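Local coordinates for (S)-ureidoglycine aminohydrolase (Escherichia coli, PDB 1RC6), which hydrolyses (S)-ureidoglycine to (S)-ureidoglycolate and ammonia, a manganese-dependent step in the breakdown of allantoin, at residues I20-H23 and G24-L28; T93-E97 and G98-A102. One frame throughout, in Å; residues are numbered along the deposited sequence.

Contact 1 and contact 2 are both antiparallel beta hairpins of a two-cupin chain, and they lie on opposite sides of its centre. Their centres are about 35 Å apart, and their nearest atoms about 27 Å, so they do not touch. Contact 1 comes first in sequence, yet its strand 26-29 pairs with strand 227-230 in the sheet of the second cupin. It lies close to the probable manganese and substrate site: the side chain of F26 is about 5 Å from that of Q236 and about 8 Å from that of H198. Contact 2 belongs to the first cupin and lies away from this site.

Contact 1 (I20-H23 and G24-L28); sequences IVKH and GNFAL
I20 meets F26 and L28 through CG2, because CG1 is turned anti to the backbone N (chi1 170°) and CG2 is left between that N and the carbonyl carbon. I20 CG2 lies 3.7 Å from F26 CE1 and 3.5 Å from L28 CB. The I20 side chain runs at about a right angle to both partners. K22 meets the CD2-CE2 side of the ring. K22 CG stands beside the backbone N, anti to the carbonyl carbon (chi1 -68°), which puts it 3.4 Å from F26 CE2. Here the lysine runs alongside the phenylalanine. I20 CG2 and K22 CG both approach the ring obliquely. An alanine in place of F26 would take away the ring and would probably leave I20 CG2 and K22 CG without this partner, opening a gap beside the probable substrate site.

The backbone closes a short beta hairpin. L28 N donates to I20 O at 2.7 Å, and K22 N donates to F26 O. At the turn, N25 N bonds K22 O at 2.9 Å. V21 and A27 form a non-hydrogen-bonded pair, with V21 CG2 4.0 Å from A27 CB.

L215 and D216 also touch the F26 ring. Strand 20-21 is outermost in its sheet, and strand 26-29 lies between it and strand 227-230, where A27 bonds F229 through the backbone.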
loop_
_atom_site.group_PDB
_atom_site.type_symbol
_atom_site.label_atom_id
_atom_site.label_comp_id
_atom_site.label_asym_id
_atom_site.label_seq_id
_atom_site.Cartn_x
_atom_site.Cartn_y
_atom_site.Cartn_z
ATOM N N ILE A 20 -8.221 -11.337 11.389
ATOM C CA ILE A 20 -7.456 -11.939 12.470
ATOM C C ILE A 20 -6.228 -11.101 12.780
ATOM O O ILE A 20 -5.724 -10.397 11.910
ATOM C CB ILE A 20 -6.989 -13.352 12.090
ATOM C CG1 ILE A 20 -5.991 -13.875 13.132
ATOM C CG2 ILE A 20 -6.344 -13.334 10.712
ATOM C CD1 ILE A 20 -6.549 -13.950 14.554
ATOM N N VAL A 21 -5.741 -11.189 14.012
ATOM C CA VAL A 21 -4.568 -10.431 14.428
ATOM C C VAL A 21 -3.595 -11.242 15.278
ATOM O O VAL A 21 -4.005 -12.109 16.045
ATOM C CB VAL A 21 -4.992 -9.179 15.219
ATOM C CG1 VAL A 21 -3.777 -8.520 15.871
ATOM C CG2 VAL A 21 -5.690 -8.199 14.283
ATOM N N LYS A 22 -2.304 -10.957 15.125
ATOM C CA LYS A 22 -1.245 -11.624 15.882
ATOM C C LYS A 22 -0.107 -10.637 16.157
ATOM O O LYS A 22 1.069 -10.976 16.012
ATOM C CB LYS A 22 -0.696 -12.831 15.113
ATOM C CG LYS A 22 -1.668 -13.988 14.961
ATOM C CD LYS A 22 -1.902 -14.718 16.277
ATOM C CE LYS A 22 -2.843 -15.908 16.082
ATOM N NZ LYS A 22 -3.060 -16.695 17.335
ATOM N N HIS A 23 -0.485 -9.419 16.545
ATOM C CA HIS A 23 0.436 -8.322 16.867
ATOM C C HIS A 23 1.920 -8.636 16.730
ATOM O O HIS A 23 2.435 -9.548 17.378
ATOM C CB HIS A 23 0.158 -7.823 18.288
ATOM C CG HIS A 23 -1.247 -7.348 18.490
ATOM N ND1 HIS A 23 -1.660 -6.078 18.153
ATOM C CD2 HIS A 23 -2.352 -7.997 18.931
ATOM C CE1 HIS A 23 -2.957 -5.964 18.374
ATOM N NE2 HIS A 23 -3.401 -7.115 18.845
ATOM N N GLY A 24 2.606 -7.863 15.892
ATOM C CA GLY A 24 4.028 -8.067 15.688
ATOM C C GLY A 24 4.323 -9.194 14.715
ATOM O O GLY A 24 5.419 -9.271 14.151
ATOM N N ASN A 25 3.352 -10.079 14.523
ATOM C CA ASN A 25 3.532 -11.184 13.604
ATOM C C ASN A 25 2.784 -10.937 12.323
ATOM O O ASN A 25 3.384 -10.848 11.255
ATOM C CB ASN A 25 3.070 -12.489 14.233
ATOM C CG ASN A 25 4.204 -13.229 14.894
ATOM O OD1 ASN A 25 4.008 -14.284 15.504
ATOM N ND2 ASN A 25 5.415 -12.680 14.771
ATOM N N PHE A 26 1.469 -10.831 12.419
ATOM C CA PHE A 26 0.687 -10.568 11.228
ATOM C C PHE A 26 -0.733 -10.193 11.602
ATOM O O PHE A 26 -1.148 -10.357 12.748
ATOM C CB PHE A 26 0.711 -11.789 10.295
ATOM C CG PHE A 26 -0.428 -12.748 10.508
ATOM C CD1 PHE A 26 -1.610 -12.614 9.785
ATOM C CD2 PHE A 26 -0.323 -13.781 11.441
ATOM C CE1 PHE A 26 -2.675 -13.492 9.985
ATOM C CE2 PHE A 26 -1.385 -14.670 11.652
ATOM C CZ PHE A 26 -2.563 -14.524 10.922
ATOM N N ALA A 27 -1.468 -9.671 10.630
ATOM C CA ALA A 27 -2.849 -9.265 10.838
ATOM C C ALA A 27 -3.555 -9.235 9.502
ATOM O O ALA A 27 -3.008 -8.743 8.523
ATOM C CB ALA A 27 -2.895 -7.890 11.459
ATOM N N LEU A 28 -4.761 -9.780 9.458
ATOM C CA LEU A 28 -5.544 -9.773 8.237
ATOM C C LEU A 28 -6.666 -8.808 8.552
ATOM O O LEU A 28 -7.413 -8.998 9.501
ATOM C CB LEU A 28 -6.097 -11.167 7.935
ATOM C CG LEU A 28 -7.024 -11.387 6.730
ATOM C CD1 LEU A 28 -8.358 -10.720 6.989
ATOM C CD2 LEU A 28 -6.406 -10.838 5.472
#

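Contact 2 (T93-E97 and G98-A102)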
loop_
_atom_site.group_PDB
_atom_site.type_symbol
_atom_site.label_atom_id
_atom_site.label_comp_id
_atom_site.label_asym_id
_atom_site.label_seq_id
_atom_site.Cartn_x
_atom_site.Cartn_y
_atom_site.Cartn_z
ATOM N N THR A 93 -6.097 13.988 -8.976
ATOM C CA THR A 93 -5.154 15.018 -9.348
ATOM C C THR A 93 -4.287 15.263 -8.134
ATOM O O THR A 93 -4.737 15.810 -7.131
ATOM C CB THR A 93 -5.883 16.318 -9.743
ATOM O OG1 THR A 93 -6.669 16.073 -10.909
ATOM C CG2 THR A 93 -4.891 17.437 -10.030
ATOM N N ALA A 94 -3.039 14.843 -8.223
ATOM C CA ALA A 94 -2.120 15.017 -7.115
ATOM C C ALA A 94 -1.223 16.206 -7.367
ATOM O O ALA A 94 -1.005 16.606 -8.513
ATOM C CB ALA A 94 -1.282 13.767 -6.940
ATOM N N LYS A 95 -0.698 16.765 -6.288
ATOM C CA LYS A 95 0.192 17.899 -6.392
ATOM C C LYS A 95 1.296 17.831 -5.355
ATOM O O LYS A 95 1.052 17.542 -4.187
ATOM C CB LYS A 95 -0.592 19.202 -6.245
ATOM C CG LYS A 95 -1.558 19.467 -7.388
ATOM C CD LYS A 95 -2.200 20.852 -7.292
ATOM C CE LYS A 95 -2.961 21.186 -8.566
ATOM N NZ LYS A 95 -3.380 22.606 -8.604
ATOM N N ALA A 96 2.518 18.090 -5.805
ATOM C CA ALA A 96 3.695 18.081 -4.937
ATOM C C ALA A 96 4.871 18.748 -5.649
ATOM O O ALA A 96 4.955 18.730 -6.881
ATOM C CB ALA A 96 4.069 16.646 -4.546
ATOM N N GLU A 97 5.767 19.329 -4.857
ATOM C CA GLU A 97 6.942 20.006 -5.378
ATOM C C GLU A 97 6.596 20.889 -6.586
ATOM O O GLU A 97 7.269 20.855 -7.620
ATOM C CB GLU A 97 8.015 18.977 -5.744
ATOM C CG GLU A 97 8.400 18.084 -4.572
ATOM C CD GLU A 97 9.693 17.331 -4.790
ATOM O OE1 GLU A 97 9.922 16.833 -5.905
ATOM O OE2 GLU A 97 10.479 17.216 -3.836
ATOM N N GLY A 98 5.524 21.662 -6.443
ATOM C CA GLY A 98 5.102 22.563 -7.492
ATOM C C GLY A 98 4.572 21.949 -8.765
ATOM O O GLY A 98 4.151 22.687 -9.651
ATOM N N LYS A 99 4.579 20.628 -8.891
ATOM C CA LYS A 99 4.074 20.025 -10.120
ATOM C C LYS A 99 2.668 19.492 -9.920
ATOM O O LYS A 99 2.137 19.521 -8.811
ATOM C CB LYS A 99 4.989 18.895 -10.577
ATOM C CG LYS A 99 6.458 19.262 -10.608
ATOM C CD LYS A 99 7.294 18.047 -10.936
ATOM C CE LYS A 99 8.741 18.230 -10.510
ATOM N NZ LYS A 99 9.506 16.953 -10.689
ATOM N N THR A 100 2.068 19.006 -11.002
ATOM C CA THR A 100 0.713 18.453 -10.969
ATOM C C THR A 100 0.711 17.128 -11.705
ATOM O O THR A 100 1.346 17.001 -12.740
ATOM C CB THR A 100 -0.306 19.383 -11.668
ATOM O OG1 THR A 100 -0.522 20.549 -10.867
ATOM C CG2 THR A 100 -1.633 18.670 -11.867
ATOM N N PHE A 101 -0.005 16.139 -11.180
ATOM C CA PHE A 101 -0.059 14.841 -11.831
ATOM C C PHE A 101 -1.495 14.359 -11.978
ATOM O O PHE A 101 -2.274 14.394 -11.027
ATOM C CB PHE A 101 0.750 13.820 -11.031
ATOM C CG PHE A 101 2.135 14.288 -10.672
ATOM C CD1 PHE A 101 2.340 15.111 -9.577
ATOM C CD2 PHE A 101 3.231 13.916 -11.447
ATOM C CE1 PHE A 101 3.626 15.562 -9.248
ATOM C CE2 PHE A 101 4.509 14.356 -11.139
ATOM C CZ PHE A 101 4.708 15.184 -10.032
ATOM N N ALA A 102 -1.843 13.929 -13.184
ATOM C CA ALA A 102 -3.177 13.427 -13.454
ATOM C C ALA A 102 -3.033 11.919 -13.365
ATOM O O ALA A 102 -2.602 11.265 -14.318
ATOM C CB ALA A 102 -3.635 13.844 -14.850
#
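K95 and T100 are a non-hydrogen-bonded pair in a tight beta hairpin of the cupin fold, their side chains on the same face. A type I' turn from A96 to K99 links strands 91-96 and 99-104, with E97 and G98 at its corner. Both corner residues have positive phi, 44° and 68°, as this turn requires.

K95 can be followed outward from the backbone. K95 CB lies 3.8 Å from K99 O. K95 CG comes 3.8 Å from T100 OG1, and K95 CD stays beside the same T100 OG1 at 4.0 Å. K95 CE makes the nearest approach of the chain to T100 OG1, at 3.4 Å. K95 NZ is 4.2 Å from T100 OG1. K95 CG stands beside the backbone N (chi1 -67°), and the extended chain then carries CD and CE past the threonine hydroxyl. Next along this face, the methyls T93 CG2 and T100 CG2 meet.

A94, A96, K99 and F101 take the other face. A94 and F101 form a hydrogen-bonded pair: A94 N gives its hydrogen to F101 O, and F101 N returns one to A94 O. A96 and K99 pair in the same way beside the turn, though the bond from A96 N to K99 O is weak. The alanines rest on strand 107-111, A94 on L109 and A96 on C111. E97 turns to another part of the domain, where its OE2 is hydrogen-bonded to S115 OG.

The F101 ring presents its edge to the first strand, with F101 CD1 3.8 Å from A94 O.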